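AncCDT-1 (Synthetic construct, PDB 5T0W) binds arginine in the cleft of a periplasmic-type solute-binding fold, as an ancestral amino acid-binding protein regarded as a precursor of cyclohexadienyl dehydratase. Local coordinates at residues A31-K34 against P35-F38; T91-P94 against E95-K98. One frame throughout, in Å; residues are numbered along the deposited sequence.

Contact 1: A31-K34 against P35-F38; sequences ADYK and PFSF. With ARG (arginine), chain E.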
ATOM      1  N   ALA A  31      -6.665   1.307  -6.456  1.00 31.76           N
ATOM      2  CA  ALA A  31      -6.294   2.656  -6.854  1.00 32.32           C
ATOM      3  C   ALA A  31      -6.977   3.856  -6.098  1.00 33.76           C
ATOM      4  O   ALA A  31      -7.123   4.995  -6.612  1.00 34.69           O
ATOM      5  CB  ALA A  31      -6.438   2.741  -8.359  1.00 32.91           C
ATOM      6  N   ASP A  32      -7.370   3.592  -4.855  1.00 33.92           N
ATOM      7  CA  ASP A  32      -7.659   4.683  -3.908  1.00 34.89           C
ATOM      8  C   ASP A  32      -6.727   4.540  -2.739  1.00 33.57           C
ATOM      9  O   ASP A  32      -7.121   4.066  -1.678  1.00 34.01           O
ATOM     10  CB  ASP A  32      -9.124   4.791  -3.444  1.00 36.55           C
ATOM     11  CG  ASP A  32      -9.478   6.219  -2.977  1.00 38.33           C
ATOM     12  OD1 ASP A  32      -8.536   7.028  -2.756  1.00 37.95           O
ATOM     13  OD2 ASP A  32     -10.701   6.544  -2.866  1.00 40.26           O
ATOM     14  N   TYR A  33      -5.474   4.943  -2.943  1.00 32.33           N
ATOM     15  CA  TYR A  33      -4.457   4.753  -1.928  1.00 30.86           C
ATOM     16  C   TYR A  33      -3.346   5.753  -2.119  1.00 30.75           C
ATOM     17  O   TYR A  33      -2.247   5.405  -2.521  1.00 29.94           O
ATOM     18  CB  TYR A  33      -3.950   3.316  -1.994  1.00 29.50           C
ATOM     19  CG  TYR A  33      -3.152   2.900  -0.803  1.00 28.61           C
ATOM     20  CD1 TYR A  33      -3.712   2.901   0.474  1.00 29.03           C
ATOM     21  CD2 TYR A  33      -1.848   2.479  -0.945  1.00 27.49           C
ATOM     22  CE1 TYR A  33      -2.986   2.503   1.573  1.00 28.27           C
ATOM     23  CE2 TYR A  33      -1.126   2.078   0.144  1.00 26.82           C
ATOM     24  CZ  TYR A  33      -1.709   2.100   1.387  1.00 27.11           C
ATOM     25  OH  TYR A  33      -1.011   1.731   2.446  1.00 26.79           O
ATOM     26  N   LYS A  34      -3.682   7.021  -1.921  1.00 31.93           N
ATOM     27  CA  LYS A  34      -2.740   8.112  -2.118  1.00 32.21           C
ATOM     28  C   LYS A  34      -1.748   8.029  -1.029  1.00 31.05           C
ATOM     29  O   LYS A  34      -2.104   7.703   0.072  1.00 30.89           O
ATOM     30  CB  LYS A  34      -3.421   9.462  -2.016  1.00 34.44           C
ATOM     31  CG  LYS A  34      -4.291   9.804  -3.197  1.00 36.02           C
ATOM     32  CD  LYS A  34      -5.342  10.906  -2.937  1.00 38.52           C
ATOM     33  CE  LYS A  34      -6.730  10.385  -2.543  1.00 39.20           C
ATOM     34  NZ  LYS A  34      -7.611  11.550  -2.173  1.00 41.62           N
ATOM     35  N   PRO A  35      -0.493   8.334  -1.325  1.00 30.44           N
ATOM     36  CA  PRO A  35       0.056   8.743  -2.609  1.00 30.59           C
ATOM     37  C   PRO A  35       0.636   7.588  -3.484  1.00 29.16           C
ATOM     38  O   PRO A  35       1.404   7.850  -4.406  1.00 29.29           O
ATOM     39  CB  PRO A  35       1.170   9.693  -2.183  1.00 31.17           C
ATOM     40  CG  PRO A  35       1.705   9.053  -0.955  1.00 30.32           C
ATOM     41  CD  PRO A  35       0.535   8.381  -0.274  1.00 30.01           C
ATOM     42  N   PHE A  36       0.244   6.343  -3.238  1.00 27.97           N
ATOM     43  CA  PHE A  36       0.820   5.213  -3.975  1.00 26.81           C
ATOM     44  C   PHE A  36       0.127   4.971  -5.301  1.00 27.32           C
ATOM     45  O   PHE A  36       0.787   4.917  -6.343  1.00 27.12           O
ATOM     46  CB  PHE A  36       0.780   3.954  -3.130  1.00 25.68           C
ATOM     47  CG  PHE A  36       1.727   3.981  -1.994  1.00 25.23           C
ATOM     48  CD1 PHE A  36       3.048   3.634  -2.189  1.00 24.70           C
ATOM     49  CD2 PHE A  36       1.310   4.386  -0.733  1.00 25.65           C
ATOM     50  CE1 PHE A  36       3.959   3.680  -1.152  1.00 24.64           C
ATOM     51  CE2 PHE A  36       2.212   4.429   0.328  1.00 25.54           C
ATOM     52  CZ  PHE A  36       3.535   4.069   0.110  1.00 25.10           C
ATOM     53  N   SER A  37      -1.201   4.854  -5.283  1.00 28.15           N
ATOM     54  CA  SER A  37      -1.956   4.812  -6.530  1.00 29.23           C
ATOM     55  C   SER A  37      -3.372   5.342  -6.346  1.00 30.83           C
ATOM     56  O   SER A  37      -4.101   4.940  -5.422  1.00 30.89           O
ATOM     57  CB  SER A  37      -2.010   3.401  -7.097  1.00 28.45           C
ATOM     58  OG  SER A  37      -2.649   2.560  -6.186  1.00 28.15           O
ATOM     59  N   PHE A  38      -3.758   6.245  -7.236  1.00 32.58           N
ATOM     60  CA  PHE A  38      -5.052   6.878  -7.143  1.00 34.70           C
ATOM     61  C   PHE A  38      -5.423   7.492  -8.481  1.00 36.67           C
ATOM     62  O   PHE A  38      -4.737   7.322  -9.515  1.00 36.54           O
ATOM     63  CB  PHE A  38      -5.083   7.886  -5.993  1.00 35.30           C
ATOM     64  CG  PHE A  38      -4.015   8.922  -6.059  1.00 35.53           C
ATOM     65  CD1 PHE A  38      -2.726   8.621  -5.683  1.00 34.16           C
ATOM     66  CD2 PHE A  38      -4.319  10.230  -6.468  1.00 37.38           C
ATOM     67  CE1 PHE A  38      -1.739   9.589  -5.727  1.00 34.67           C
ATOM     68  CE2 PHE A  38      -3.345  11.197  -6.513  1.00 37.89           C
ATOM     69  CZ  PHE A  38      -2.042  10.872  -6.153  1.00 36.51           C
TER
HETATM   70  N   ARG E 301       0.952  -1.551   3.308  1.00  7.68           N
HETATM   71  CA  ARG E 301      -0.284  -2.181   3.792  1.00  7.57           C
HETATM   72  C   ARG E 301      -0.283  -3.588   3.328  1.00  7.46           C
HETATM   73  O   ARG E 301      -1.068  -4.372   3.862  1.00  7.30           O
HETATM   74  CB  ARG E 301      -1.492  -1.488   3.236  1.00  7.80           C
HETATM   75  CG  ARG E 301      -1.578  -1.647   1.745  1.00  8.38           C
HETATM   76  CD  ARG E 301      -2.920  -1.161   1.203  1.00  8.75           C
HETATM   77  NE  ARG E 301      -2.768  -0.751  -0.183  1.00  9.10           N
HETATM   78  CZ  ARG E 301      -3.776  -0.394  -0.963  1.00  9.46           C
HETATM   79  NH1 ARG E 301      -3.546  -0.002  -2.223  1.00  9.40           N
HETATM   80  NH2 ARG E 301      -5.012  -0.414  -0.483  1.00  9.64           N
HETATM   81  OXT ARG E 301       0.482  -3.938   2.407  1.00  7.36           O
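Tyr33 meets Phe36 ring beside ring: CE2 of Tyr33 lies 3.5 Å from CD2 of Phe36, and the two planes are nearly parallel (22°) but strongly offset, with little overlap. The phenol's broad contact is with the ligand instead. The bound arginine lays its guanidinium end over one face of the Tyr33 ring, with NE 3.2 Å above the plane and over its centre, a flat cationic group on an aromatic face. CG of Tyr33 stands anti to the backbone N (chi1 -166°), which carries the ring out from the turn to the ligand. With an alanine in its place, the ligand's guanidinium would probably lose the aromatic face it rests on, and a gap would open beside Phe36. Behind the ring the backbone folds back on itself around a cis peptide bond before Pro35, and a classic beta bulge sets two residues, Phe36 and Ser37, opposite Tyr33. The carbonyl O of Tyr33 is therefore gripped twice: N of Phe36 approaches on a lone pair at 2.8 Å, whereas N of Ser37 comes from above the carbonyl plane at 3.0 Å. In return, N of Tyr33 donates to O of Ser37 (2.8 Å). On the turn's other flank CG of Lys34 lies over one face of the Phe38 ring, the two side chains crossing at about a right angle, though at a spacing too close to be relied on. Farther out, the hydroxyl of Ser37 is hydrogen-bonded to Thr29, and Val184 of helix 182-189 packs against Tyr33.

Contact 2: T91-P94 against E95-K98; sequences TITP and ERKK. With ARG (arginine), chain E.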
ATOM      1  N   THR A  91       3.179  -4.238   1.727  1.00 19.93           N
ATOM      2  CA  THR A  91       4.157  -4.632   2.718  1.00 20.14           C
ATOM      3  C   THR A  91       4.548  -6.106   2.512  1.00 20.28           C
ATOM      4  O   THR A  91       3.714  -6.940   2.243  1.00 20.45           O
ATOM      5  CB  THR A  91       3.560  -4.455   4.122  1.00 20.63           C
ATOM      6  OG1 THR A  91       3.215  -3.085   4.326  1.00 20.70           O
ATOM      7  CG2 THR A  91       4.532  -4.881   5.175  1.00 21.06           C
ATOM      8  N   ILE A  92       5.852  -6.391   2.637  1.00 20.42           N
ATOM      9  CA  ILE A  92       6.390  -7.762   2.601  1.00 20.86           C
ATOM     10  C   ILE A  92       6.207  -8.368   3.980  1.00 21.57           C
ATOM     11  O   ILE A  92       6.696  -7.836   4.936  1.00 21.85           O
ATOM     12  CB  ILE A  92       7.895  -7.797   2.223  1.00 21.00           C
ATOM     13  CG1 ILE A  92       8.098  -7.180   0.825  1.00 20.44           C
ATOM     14  CG2 ILE A  92       8.426  -9.218   2.231  1.00 21.70           C
ATOM     15  CD1 ILE A  92       9.522  -6.906   0.443  1.00 20.67           C
ATOM     16  N   THR A  93       5.479  -9.473   4.057  1.00 22.07           N
ATOM     17  CA  THR A  93       5.300 -10.168   5.305  1.00 23.10           C
ATOM     18  C   THR A  93       5.584 -11.647   5.140  1.00 24.19           C
ATOM     19  O   THR A  93       5.494 -12.179   4.025  1.00 24.09           O
ATOM     20  CB  THR A  93       3.872  -9.996   5.878  1.00 23.24           C
ATOM     21  OG1 THR A  93       2.921 -10.702   5.070  1.00 23.39           O
ATOM     22  CG2 THR A  93       3.497  -8.525   6.003  1.00 22.55           C
ATOM     23  N   PRO A  94       5.919 -12.330   6.243  1.00 25.58           N
ATOM     24  CA  PRO A  94       6.176 -13.778   6.172  1.00 27.09           C
ATOM     25  C   PRO A  94       4.969 -14.523   5.621  1.00 28.08           C
ATOM     26  O   PRO A  94       5.093 -15.318   4.681  1.00 28.51           O
ATOM     27  CB  PRO A  94       6.422 -14.161   7.622  1.00 28.13           C
ATOM     28  CG  PRO A  94       6.871 -12.900   8.280  1.00 27.44           C
ATOM     29  CD  PRO A  94       6.113 -11.799   7.592  1.00 25.97           C
ATOM     30  N   GLU A  95       3.798 -14.225   6.162  1.00 28.97           N
ATOM     31  CA  GLU A  95       2.568 -14.915   5.740  1.00 30.45           C
ATOM     32  C   GLU A  95       2.337 -14.772   4.229  1.00 29.59           C
ATOM     33  O   GLU A  95       1.984 -15.731   3.573  1.00 30.13           O
ATOM     34  CB  GLU A  95       1.358 -14.394   6.543  1.00 31.47           C
ATOM     35  CG  GLU A  95       0.368 -15.468   7.002  1.00 34.20           C
ATOM     36  CD  GLU A  95      -1.015 -14.884   7.423  1.00 35.34           C
ATOM     37  OE1 GLU A  95      -1.114 -13.651   7.683  1.00 34.93           O
ATOM     38  OE2 GLU A  95      -2.012 -15.656   7.463  1.00 37.26           O
ATOM     39  N   ARG A  96       2.551 -13.560   3.696  1.00 28.35           N
ATOM     40  CA  ARG A  96       2.389 -13.290   2.258  1.00 27.77           C
ATOM     41  C   ARG A  96       3.491 -13.897   1.390  1.00 28.07           C
ATOM     42  O   ARG A  96       3.220 -14.329   0.269  1.00 28.31           O
ATOM     43  CB  ARG A  96       2.352 -11.802   1.986  1.00 26.47           C
ATOM     44  CG  ARG A  96       1.097 -11.129   2.470  1.00 26.37           C
ATOM     45  CD  ARG A  96       1.266  -9.608   2.540  1.00 25.39           C
ATOM     46  NE  ARG A  96       0.001  -8.967   2.848  1.00 25.47           N
ATOM     47  CZ  ARG A  96      -0.154  -7.665   2.943  1.00 24.95           C
ATOM     48  NH1 ARG A  96       0.867  -6.848   2.758  1.00 24.37           N
ATOM     49  NH2 ARG A  96      -1.338  -7.185   3.241  1.00 25.26           N
ATOM     50  N   LYS A  97       4.718 -13.940   1.910  1.00 28.53           N
ATOM     51  CA  LYS A  97       5.871 -14.625   1.242  1.00 29.28           C
ATOM     52  C   LYS A  97       5.579 -16.103   0.911  1.00 30.33           C
ATOM     53  O   LYS A  97       6.071 -16.625  -0.092  1.00 30.51           O
ATOM     54  CB  LYS A  97       7.176 -14.504   2.076  1.00 30.00           C
ATOM     55  CG  LYS A  97       7.930 -13.200   1.865  1.00 29.46           C
ATOM     56  CD  LYS A  97       8.928 -12.925   2.986  1.00 30.53           C
ATOM     57  CE  LYS A  97      10.362 -13.377   2.688  1.00 31.66           C
ATOM     58  NZ  LYS A  97      11.237 -12.222   2.269  1.00 31.30           N
ATOM     59  N   LYS A  98       4.750 -16.742   1.731  1.00 30.98           N
ATOM     60  CA  LYS A  98       4.326 -18.117   1.478  1.00 32.38           C
ATOM     61  C   LYS A  98       3.415 -18.246   0.278  1.00 31.89           C
ATOM     62  O   LYS A  98       3.265 -19.332  -0.251  1.00 33.29           O
ATOM     63  CB  LYS A  98       3.594 -18.691   2.696  1.00 33.82           C
ATOM     64  CG  LYS A  98       4.465 -18.815   3.937  1.00 34.72           C
ATOM     65  CD  LYS A  98       3.607 -19.030   5.181  1.00 35.95           C
ATOM     66  CE  LYS A  98       4.409 -18.961   6.456  1.00 36.69           C
ATOM     67  NZ  LYS A  98       5.696 -19.711   6.345  1.00 37.79           N
TER
HETATM   68  N   ARG E 301       0.952  -1.551   3.308  1.00  7.68           N
HETATM   69  CA  ARG E 301      -0.284  -2.181   3.792  1.00  7.57           C
HETATM   70  C   ARG E 301      -0.283  -3.588   3.328  1.00  7.46           C
HETATM   71  O   ARG E 301      -1.068  -4.372   3.862  1.00  7.30           O
HETATM   72  CB  ARG E 301      -1.492  -1.488   3.236  1.00  7.80           C
HETATM   73  CG  ARG E 301      -1.578  -1.647   1.745  1.00  8.38           C
HETATM   74  CD  ARG E 301      -2.920  -1.161   1.203  1.00  8.75           C
HETATM   75  NE  ARG E 301      -2.768  -0.751  -0.183  1.00  9.10           N
HETATM   76  CZ  ARG E 301      -3.776  -0.394  -0.963  1.00  9.46           C
HETATM   77  NH1 ARG E 301      -3.546  -0.002  -2.223  1.00  9.40           N
HETATM   78  NH2 ARG E 301      -5.012  -0.414  -0.483  1.00  9.64           N
HETATM   79  OXT ARG E 301       0.482  -3.938   2.407  1.00  7.36           O
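Arg96 reaches back along the chain to Thr91, its NH1 donating to the carbonyl O of Thr91 at 2.9 Å, with that oxygen almost exactly in the guanidinium plane. This is the tight end of the contact. The same NH1 also donates to OXT of the bound arginine, and NH2 donates to the ligand's other carboxylate oxygen, O, at 2.9 Å, so the guanidinium meets the carboxylate with two N-H groups at its edge. Thr91 adds two bonds: its backbone N points at OXT (2.8 Å, 169° at the hydrogen), and its OG1 accepts from the ligand's amino group. Anchoring the alpha-carboxylate on an arginine at the start of a short helix, with a threonine in the loop before it, is a familiar way for amino acid-binding proteins of this family to hold their ligands. Thr93 takes the N-cap position of helix 94-97. Its OG1, set between the backbone N and the carbonyl carbon (chi1 70°), accepts from N of Arg96 at 3.2 Å, and the extended arginine side chain passes close by that oxygen on its way to the pocket. From the cap outward the contact loosens. Backbone bonds from N of Lys97 to O of Thr93 and from N of Lys98 to O of Pro94 close the first turn, but the side-chain packing thins to CG2 of Ile92 against CD of Lys97, 3.8 Å apart, while Pro94, Glu95, Lys97 and Lys98 are exposed to solvent.

In the fold
The two contacts grip one ligand from its two ends, each local in sequence, and their centres lie about 21 Å apart. Contact 1 is buried: residues 31-38, a loop between strands 24-29 and 38-39, present an aromatic face to the ligand's side chain, and their own shape rests on backbone bonds about a bulge. Contact 2 is mostly a surface contact, buried at Thr91 where it meets the ligand; residues 91-98 run from a loop into helix 94-97 and hold the ligand's alpha-carboxylate and amino groups through directed hydrogen bonds. The nearest atoms of the two are about 7 Å apart and do not touch; the arginine itself bridges them, with Asp181 and Gln139 among its further partners.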